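Local structure of protein F9 (Vaccinia virus, 6CJ6) at residues A[11-15]-A[151-155]; A[29-33]-A[54-58]; A[118-122]-A[144-149]. The protein serves as a component of the poxvirus entry-fusion complex, which merges viral and cellular membranes and opens the pore that admits the virion core to the host cytoplasm. All blocks are in the same frame, centred on the assembly; numbering follows the deposited sequence.

Interaction 1 of 3, residues A[11-15]-A[151-155]; sequences YNLFI and LQTIV. With MOH (methanol), chain B.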
loop_
_atom_site.group_PDB
_atom_site.type_symbol
_atom_site.label_atom_id
_atom_site.label_comp_id
_atom_site.label_asym_id
_atom_site.label_seq_id
_atom_site.Cartn_x
_atom_site.Cartn_y
_atom_site.Cartn_z
ATOM N N TYR A 11 -7.149 4.319 2.054
ATOM C CA TYR A 11 -6.250 3.584 1.172
ATOM C C TYR A 11 -6.611 3.791 -0.292
ATOM O O TYR A 11 -5.724 3.783 -1.154
ATOM C CB TYR A 11 -6.221 2.096 1.528
ATOM C CG TYR A 11 -5.338 1.290 0.598
ATOM C CD1 TYR A 11 -3.954 1.366 0.685
ATOM C CD2 TYR A 11 -5.888 0.468 -0.378
ATOM C CE1 TYR A 11 -3.143 0.644 -0.171
ATOM C CE2 TYR A 11 -5.087 -0.265 -1.232
ATOM C CZ TYR A 11 -3.716 -0.175 -1.123
ATOM O OH TYR A 11 -2.915 -0.901 -1.973
ATOM N N ASN A 12 -7.900 3.981 -0.592
ATOM C CA ASN A 12 -8.305 4.299 -1.958
ATOM C C ASN A 12 -7.618 5.567 -2.449
ATOM O O ASN A 12 -7.082 5.607 -3.562
ATOM C CB ASN A 12 -9.823 4.452 -2.028
ATOM C CG ASN A 12 -10.551 3.155 -1.756
ATOM O OD1 ASN A 12 -11.010 2.908 -0.638
ATOM N ND2 ASN A 12 -10.659 2.313 -2.779
ATOM N N LEU A 13 -7.623 6.618 -1.627
ATOM C CA LEU A 13 -6.947 7.852 -2.015
ATOM C C LEU A 13 -5.446 7.635 -2.155
ATOM O O LEU A 13 -4.817 8.175 -3.075
ATOM C CB LEU A 13 -7.245 8.956 -1.001
ATOM C CG LEU A 13 -8.726 9.243 -0.757
ATOM C CD1 LEU A 13 -8.901 10.448 0.154
ATOM C CD2 LEU A 13 -9.457 9.448 -2.077
ATOM N N PHE A 14 -4.854 6.843 -1.258
ATOM C CA PHE A 14 -3.416 6.600 -1.318
ATOM C C PHE A 14 -3.038 5.848 -2.586
ATOM O O PHE A 14 -2.127 6.257 -3.318
ATOM C CB PHE A 14 -2.959 5.827 -0.078
ATOM C CG PHE A 14 -1.597 5.198 -0.218
ATOM C CD1 PHE A 14 -0.448 5.936 0.018
ATOM C CD2 PHE A 14 -1.467 3.867 -0.587
ATOM C CE1 PHE A 14 0.804 5.359 -0.114
ATOM C CE2 PHE A 14 -0.221 3.287 -0.722
ATOM C CZ PHE A 14 0.919 4.034 -0.485
ATOM N N ILE A 15 -3.722 4.737 -2.862
ATOM C CA ILE A 15 -3.312 3.897 -3.981
ATOM C C ILE A 15 -3.535 4.612 -5.308
ATOM O O ILE A 15 -2.730 4.482 -6.237
ATOM C CB ILE A 15 -3.974 2.507 -3.918
ATOM C CG1 ILE A 15 -3.270 1.545 -4.878
ATOM C CG2 ILE A 15 -5.462 2.587 -4.226
ATOM C CD1 ILE A 15 -1.794 1.368 -4.581
ATOM N N LEU A 151 3.695 -1.676 1.215
ATOM C CA LEU A 151 2.295 -1.529 0.834
ATOM C C LEU A 151 1.383 -2.266 1.810
ATOM O O LEU A 151 0.313 -1.764 2.174
ATOM C CB LEU A 151 2.094 -2.037 -0.593
ATOM C CG LEU A 151 0.743 -1.756 -1.248
ATOM C CD1 LEU A 151 0.471 -0.263 -1.291
ATOM C CD2 LEU A 151 0.698 -2.349 -2.647
ATOM N N GLN A 152 1.800 -3.454 2.256
ATOM C CA GLN A 152 0.989 -4.228 3.191
ATOM C C GLN A 152 0.768 -3.465 4.490
ATOM O O GLN A 152 -0.368 -3.346 4.967
ATOM C CB GLN A 152 1.646 -5.582 3.468
ATOM C CG GLN A 152 1.210 -6.191 4.796
ATOM C CD GLN A 152 1.634 -7.633 4.959
ATOM O OE1 GLN A 152 1.515 -8.437 4.035
ATOM N NE2 GLN A 152 2.131 -7.971 6.140
ATOM N N THR A 153 1.848 -2.948 5.082
ATOM C CA THR A 153 1.719 -2.159 6.302
ATOM C C THR A 153 0.767 -0.986 6.097
ATOM O O THR A 153 -0.056 -0.682 6.966
ATOM C CB THR A 153 3.095 -1.660 6.743
ATOM O OG1 THR A 153 4.031 -2.744 6.708
ATOM C CG2 THR A 153 3.037 -1.098 8.162
ATOM N N ILE A 154 0.854 -0.333 4.938
ATOM C CA ILE A 154 -0.015 0.803 4.643
ATOM C C ILE A 154 -1.460 0.353 4.432
ATOM O O ILE A 154 -2.399 1.027 4.877
ATOM C CB ILE A 154 0.545 1.601 3.450
ATOM C CG1 ILE A 154 1.848 2.297 3.854
ATOM C CG2 ILE A 154 -0.478 2.603 2.935
ATOM C CD1 ILE A 154 2.470 3.112 2.753
ATOM N N VAL A 155 -1.668 -0.782 3.754
ATOM C CA VAL A 155 -3.025 -1.311 3.596
ATOM C C VAL A 155 -3.671 -1.524 4.957
ATOM O O VAL A 155 -4.735 -0.974 5.256
ATOM C CB VAL A 155 -3.023 -2.616 2.778
ATOM C CG1 VAL A 155 -4.376 -3.307 2.900
ATOM C CG2 VAL A 155 -2.709 -2.351 1.321
HETATM C C MOH B . 2.619 -11.212 5.595
HETATM O O MOH B . 3.115 -11.030 4.284
#
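Tyr11 lays its ring against Val155, whose CG2 comes over one face and stands 3.4 Å from Tyr11 CE1. With CG anti to the backbone N (chi1 178°), the tyrosine is carried toward helix 145-158. The rim of its ring meets CD1 of Leu151, and the Tyr11 hydroxyl OH lies 3.5 Å from that methyl while it hydrogen-bonds to the backbone O of Gln138, so a buried polar atom is satisfied by strand 133-141. One turn on, Phe14 turns a ring face to Ile154: CG2 sits 3.9 Å from the ring centroid, 16° off the normal, in a CH-pi contact. CD1 of Ile154 adds a touch at Phe14 CZ, and Leu151 CD1 comes to the ring edge in its plane, 3.7 Å from Phe14 CE2. That one leucine methyl lies by the edges of both aromatic rings. Ile15 closes the row more loosely, its CD1 4.3 Å from Leu151 CD1. The axes of 11-15 and 151-155 come within 11.3 Å, their directions 149° apart, a wide spacing filled by the two rings. This is the packing of a near-antiparallel helix pair in a largely apolar core, here in the helical layer against strand 133-141 of the L1R/F9L fold.

Interaction 2 of 3, residues A[29-33]-A[54-58]; sequences TNVTC and KCMSN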
loop_
_atom_site.group_PDB
_atom_site.type_symbol
_atom_site.label_atom_id
_atom_site.label_comp_id
_atom_site.label_asym_id
_atom_site.label_seq_id
_atom_site.Cartn_x
_atom_site.Cartn_y
_atom_site.Cartn_z
ATOM N N THR A 29 8.879 -0.325 -19.707
ATOM C CA THR A 29 7.521 -0.523 -19.232
ATOM C C THR A 29 7.533 -1.280 -17.917
ATOM O O THR A 29 6.961 -0.822 -16.919
ATOM C CB THR A 29 6.695 -1.290 -20.269
ATOM N N ASN A 30 8.202 -2.431 -17.900
ATOM C CA ASN A 30 8.536 -3.144 -16.683
ATOM C C ASN A 30 9.927 -3.734 -16.862
ATOM O O ASN A 30 10.507 -3.699 -17.951
ATOM C CB ASN A 30 7.532 -4.272 -16.388
ATOM C CG ASN A 30 6.151 -3.999 -16.956
ATOM O OD1 ASN A 30 5.909 -4.200 -18.147
ATOM N ND2 ASN A 30 5.235 -3.552 -16.106
ATOM N N VAL A 31 10.471 -4.268 -15.774
ATOM C CA VAL A 31 11.633 -5.141 -15.869
ATOM C C VAL A 31 11.179 -6.539 -15.478
ATOM O O VAL A 31 9.976 -6.811 -15.395
ATOM C CB VAL A 31 12.807 -4.653 -14.999
ATOM C CG1 VAL A 31 14.107 -4.758 -15.779
ATOM C CG2 VAL A 31 12.573 -3.228 -14.530
ATOM N N THR A 32 12.129 -7.438 -15.242
ATOM C CA THR A 32 11.788 -8.778 -14.782
ATOM C C THR A 32 11.336 -8.692 -13.330
ATOM O O THR A 32 12.150 -8.443 -12.435
ATOM C CB THR A 32 12.996 -9.697 -14.925
ATOM N N CYS A 33 10.033 -8.869 -13.096
ATOM C CA CYS A 33 9.512 -8.908 -11.735
ATOM C C CYS A 33 10.173 -10.049 -10.974
ATOM O O CYS A 33 9.916 -11.224 -11.256
ATOM C CB CYS A 33 7.990 -9.082 -11.729
ATOM S SG CYS A 33 7.039 -7.669 -12.349
ATOM N N LYS A 54 3.264 -4.242 -11.461
ATOM C CA LYS A 54 3.817 -3.010 -12.004
ATOM C C LYS A 54 5.202 -2.819 -11.412
ATOM O O LYS A 54 5.479 -1.802 -10.767
ATOM C CB LYS A 54 2.915 -1.825 -11.654
ATOM C CG LYS A 54 2.665 -0.860 -12.801
ATOM C CD LYS A 54 1.625 0.198 -12.437
ATOM C CE LYS A 54 0.194 -0.312 -12.596
ATOM N NZ LYS A 54 -0.226 -1.277 -11.539
ATOM N N CYS A 55 6.074 -3.800 -11.617
ATOM C CA CYS A 55 7.346 -3.829 -10.921
ATOM C C CYS A 55 8.340 -2.858 -11.542
ATOM O O CYS A 55 8.206 -2.428 -12.690
ATOM C CB CYS A 55 7.927 -5.239 -10.917
ATOM S SG CYS A 55 6.679 -6.514 -10.734
ATOM N N MET A 56 9.359 -2.520 -10.757
ATOM C CA MET A 56 10.349 -1.538 -11.156
ATOM C C MET A 56 11.723 -1.974 -10.672
ATOM O O MET A 56 11.890 -3.039 -10.067
ATOM C CB MET A 56 9.968 -0.137 -10.669
ATOM C CG MET A 56 9.158 -0.128 -9.392
ATOM S SD MET A 56 8.287 1.435 -9.233
ATOM C CE MET A 56 7.441 1.489 -10.811
ATOM N N SER A 57 12.714 -1.122 -10.936
ATOM C CA SER A 57 14.108 -1.517 -10.772
ATOM C C SER A 57 14.476 -1.713 -9.307
ATOM O O SER A 57 15.157 -2.687 -8.962
ATOM C CB SER A 57 15.021 -0.489 -11.436
ATOM O OG SER A 57 14.525 0.827 -11.254
ATOM N N ASN A 58 14.040 -0.813 -8.428
ATOM C CA ASN A 58 14.527 -0.828 -7.058
ATOM C C ASN A 58 13.433 -0.429 -6.077
ATOM O O ASN A 58 12.490 0.287 -6.419
ATOM C CB ASN A 58 15.749 0.078 -6.892
ATOM C CG ASN A 58 15.567 1.428 -7.547
ATOM O OD1 ASN A 58 14.460 1.959 -7.605
ATOM N ND2 ASN A 58 16.657 1.989 -8.059
#
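Cys33 and Cys55 are joined by a disulfide, SG to SG 2.0 Å, the covalent tie between two loops that otherwise barely meet. It is one of the disulfides of F9 whose formation is attributed to the viral protein OPG088. In both cysteines SG lies anti to the carbonyl carbon and beside the backbone N, and the torsion about the S-S bond is 100°, close to the perpendicular that a relaxed disulfide adopts. Cys33 CB consequently stands 3.9 Å from Cys55 CB. The backbones are drawn to 5.6 Å between Cys33 CA and Cys55 CA. Cys55, the buried partner, has its CB set toward 29-33 and buries more surface in this contact than any other residue; Cys33 is partly exposed.

Away from the sulfurs the contact thins out quickly. The backbone of Asn30 passes the carbonyl of Cys55, with Asn30 CA 4.1 Å from Cys55 O, and its amide nitrogen ND2 remains 4.4 Å from Lys54 CA. Val31 has its CB set toward 54-58, yet only the CG2 branch arrives, resting on backbone at 4.1 Å from Met56 C and lying beside Ser57 N. No hydrogen bond crosses between the two loops. Asn30, Val31 and Ser57 all face solvent, so the edge of the contact is looser than the bridge.

The 29-33 loop runs from helix 10-24 to strand 36-41, whereas 54-58 leaves strand 47-53 and leads into helix 59-74, for which Asn58 is the N-cap. Lys54 is held to strand 133-141 by backbone hydrogen bonds with Asn141, and both Lys54 and Met56 turn their side chains onto Leu22 of helix 10-24, so the disulfide fastens the outlying 29-33 loop to a segment already anchored between a strand and a helix.

Interaction 3 of 3, residues A[118-122]-A[144-149]; sequences DIQKL and SAEANC. Unlike the reference sequence in segment 144-149: Ala147 (reference Arg). With MOH (methanol), chain C.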
loop_
_atom_site.group_PDB
_atom_site.type_symbol
_atom_site.label_atom_id
_atom_site.label_comp_id
_atom_site.label_asym_id
_atom_site.label_seq_id
_atom_site.Cartn_x
_atom_site.Cartn_y
_atom_site.Cartn_z
ATOM N N ASP A 118 10.244 -16.878 -5.032
ATOM C CA ASP A 118 9.670 -15.894 -5.941
ATOM C C ASP A 118 8.220 -15.533 -5.639
ATOM O O ASP A 118 7.679 -14.649 -6.311
ATOM C CB ASP A 118 9.744 -16.413 -7.380
ATOM C CG ASP A 118 11.168 -16.599 -7.865
ATOM O OD1 ASP A 118 11.779 -17.641 -7.547
ATOM O OD2 ASP A 118 11.673 -15.700 -8.570
ATOM N N ILE A 119 7.570 -16.192 -4.684
ATOM C CA ILE A 119 6.158 -15.961 -4.392
ATOM C C ILE A 119 6.046 -15.299 -3.028
ATOM O O ILE A 119 6.687 -15.733 -2.063
ATOM C CB ILE A 119 5.334 -17.261 -4.475
ATOM C CG1 ILE A 119 4.732 -17.433 -5.873
ATOM C CG2 ILE A 119 4.207 -17.270 -3.456
ATOM C CD1 ILE A 119 5.739 -17.399 -6.997
ATOM N N GLN A 120 5.234 -14.246 -2.949
ATOM C CA GLN A 120 5.035 -13.487 -1.723
ATOM C C GLN A 120 3.584 -13.603 -1.280
ATOM O O GLN A 120 2.669 -13.494 -2.102
ATOM C CB GLN A 120 5.406 -12.012 -1.934
ATOM C CG GLN A 120 5.101 -11.097 -0.753
ATOM C CD GLN A 120 6.054 -9.919 -0.670
ATOM O OE1 GLN A 120 6.583 -9.465 -1.684
ATOM N NE2 GLN A 120 6.290 -9.428 0.545
ATOM N N LYS A 121 3.382 -13.838 0.014
ATOM C CA LYS A 121 2.065 -13.754 0.628
ATOM C C LYS A 121 1.843 -12.324 1.102
ATOM O O LYS A 121 2.775 -11.664 1.569
ATOM C CB LYS A 121 1.978 -14.712 1.820
ATOM C CG LYS A 121 0.664 -14.661 2.589
ATOM C CD LYS A 121 0.837 -14.057 3.979
ATOM C CE LYS A 121 1.711 -14.935 4.860
ATOM N NZ LYS A 121 1.878 -14.374 6.228
ATOM N N LEU A 122 0.609 -11.840 0.968
ATOM C CA LEU A 122 0.265 -10.482 1.368
ATOM C C LEU A 122 -0.970 -10.506 2.255
ATOM O O LEU A 122 -1.993 -11.092 1.886
ATOM C CB LEU A 122 0.024 -9.594 0.143
ATOM C CG LEU A 122 0.520 -8.157 0.314
ATOM C CD1 LEU A 122 1.978 -8.166 0.740
ATOM C CD2 LEU A 122 0.349 -7.365 -0.967
ATOM N N SER A 144 9.238 -6.408 -5.542
ATOM C CA SER A 144 10.178 -6.367 -4.434
ATOM C C SER A 144 9.463 -6.841 -3.183
ATOM O O SER A 144 8.352 -6.388 -2.892
ATOM C CB SER A 144 10.700 -4.948 -4.218
ATOM O OG SER A 144 11.226 -4.797 -2.920
ATOM N N ALA A 145 10.095 -7.756 -2.450
ATOM C CA ALA A 145 9.510 -8.217 -1.197
ATOM C C ALA A 145 9.449 -7.092 -0.173
ATOM O O ALA A 145 8.482 -6.989 0.591
ATOM C CB ALA A 145 10.298 -9.406 -0.651
ATOM N N GLU A 146 10.467 -6.231 -0.144
ATOM C CA GLU A 146 10.481 -5.161 0.849
ATOM C C GLU A 146 9.466 -4.076 0.513
ATOM O O GLU A 146 8.811 -3.532 1.411
ATOM C CB GLU A 146 11.895 -4.593 1.036
ATOM C CG GLU A 146 12.751 -4.537 -0.221
ATOM C CD GLU A 146 13.402 -5.872 -0.563
ATOM O OE1 GLU A 146 14.233 -6.359 0.232
ATOM O OE2 GLU A 146 13.073 -6.439 -1.624
ATOM N N ALA A 147 9.305 -3.756 -0.774
ATOM C CA ALA A 147 8.301 -2.767 -1.160
ATOM C C ALA A 147 6.889 -3.302 -0.961
ATOM O O ALA A 147 6.003 -2.569 -0.507
ATOM C CB ALA A 147 8.517 -2.317 -2.605
ATOM N N ASN A 148 6.655 -4.574 -1.301
ATOM C CA ASN A 148 5.353 -5.179 -1.028
ATOM C C ASN A 148 5.050 -5.171 0.466
ATOM O O ASN A 148 3.893 -5.012 0.873
ATOM C CB ASN A 148 5.305 -6.609 -1.565
ATOM C CG ASN A 148 5.219 -6.671 -3.078
ATOM O OD1 ASN A 148 4.894 -5.685 -3.739
ATOM N ND2 ASN A 148 5.491 -7.846 -3.633
ATOM N N CYS A 149 6.079 -5.355 1.298
ATOM C CA CYS A 149 5.898 -5.229 2.740
ATOM C C CYS A 149 5.447 -3.825 3.117
ATOM O O CYS A 149 4.619 -3.650 4.020
ATOM C CB CYS A 149 7.201 -5.566 3.461
ATOM S SG CYS A 149 7.299 -4.942 5.156
HETATM C C MOH C . 4.815 -1.293 -3.810
HETATM O O MOH C . 4.420 -2.620 -3.527
#
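The carbonyl oxygen of Ala145 receives two N-H groups: the helical backbone N of Cys149, at 3.0 Å, and the side-chain NE2 of Gln120, at 3.3 Å. The glutamine bond is nearly straight, 171° at the hydrogen, and NE2 approaches in the carbonyl plane on a lone pair. Extended beyond CG, the Gln120 side chain reaches from its strand to the first helical turn. The amide oxygen, Gln120 OE1, accepts from Asn148 ND2 at 2.8 Å; this donor stands above the carbonyl plane, and the two amide planes are turned 56° apart. Donating through NE2 and accepting through OE1 fixes which way the Gln120 amide is flipped. Here segment 119-122 of strand 119-127 runs almost parallel to the first turn, 145-149, of helix 145-158, and Ser144 is the N-cap, its OG accepting from Ala147 N. Asn148 ND2 also donates to Asn141 OD1 at the end of strand 133-141. Two residues along the strand, the Leu122 methyl CD1 packs 3.7 Å from Asn148 O. Cys149, whose CB points away from the strand, is disulfide-bonded to Cys107 of helix 102-113. Gln120 and Lys121, with Tyr110 and Asn114, line the pocket of 2-(2-methoxyethoxy)ethanol, probably from the crystallisation liquor.

Helix 145-158 is shared by interactions 1 and 3: its N-terminal turn meets strand 119-127 through side-chain amides, and its next turns meet helix 10-24 through methyls and aromatic rings. The two touch where Gln152 OE1 packs on Leu122 CD1. The centre of interaction 1 lies about 3 Å from the centre of the chain, and this contact is wholly buried and apolar; the centre of interaction 3, about 12 Å from the chain centre, is partly buried and polar. Interaction 2 is the surface contact, its centre about 17 Å from that of the chain, where a disulfide joins two loops and no hydrogen bond crosses. Asn141 pairs with the backbone of Lys54 and also with the side chain of Asn148.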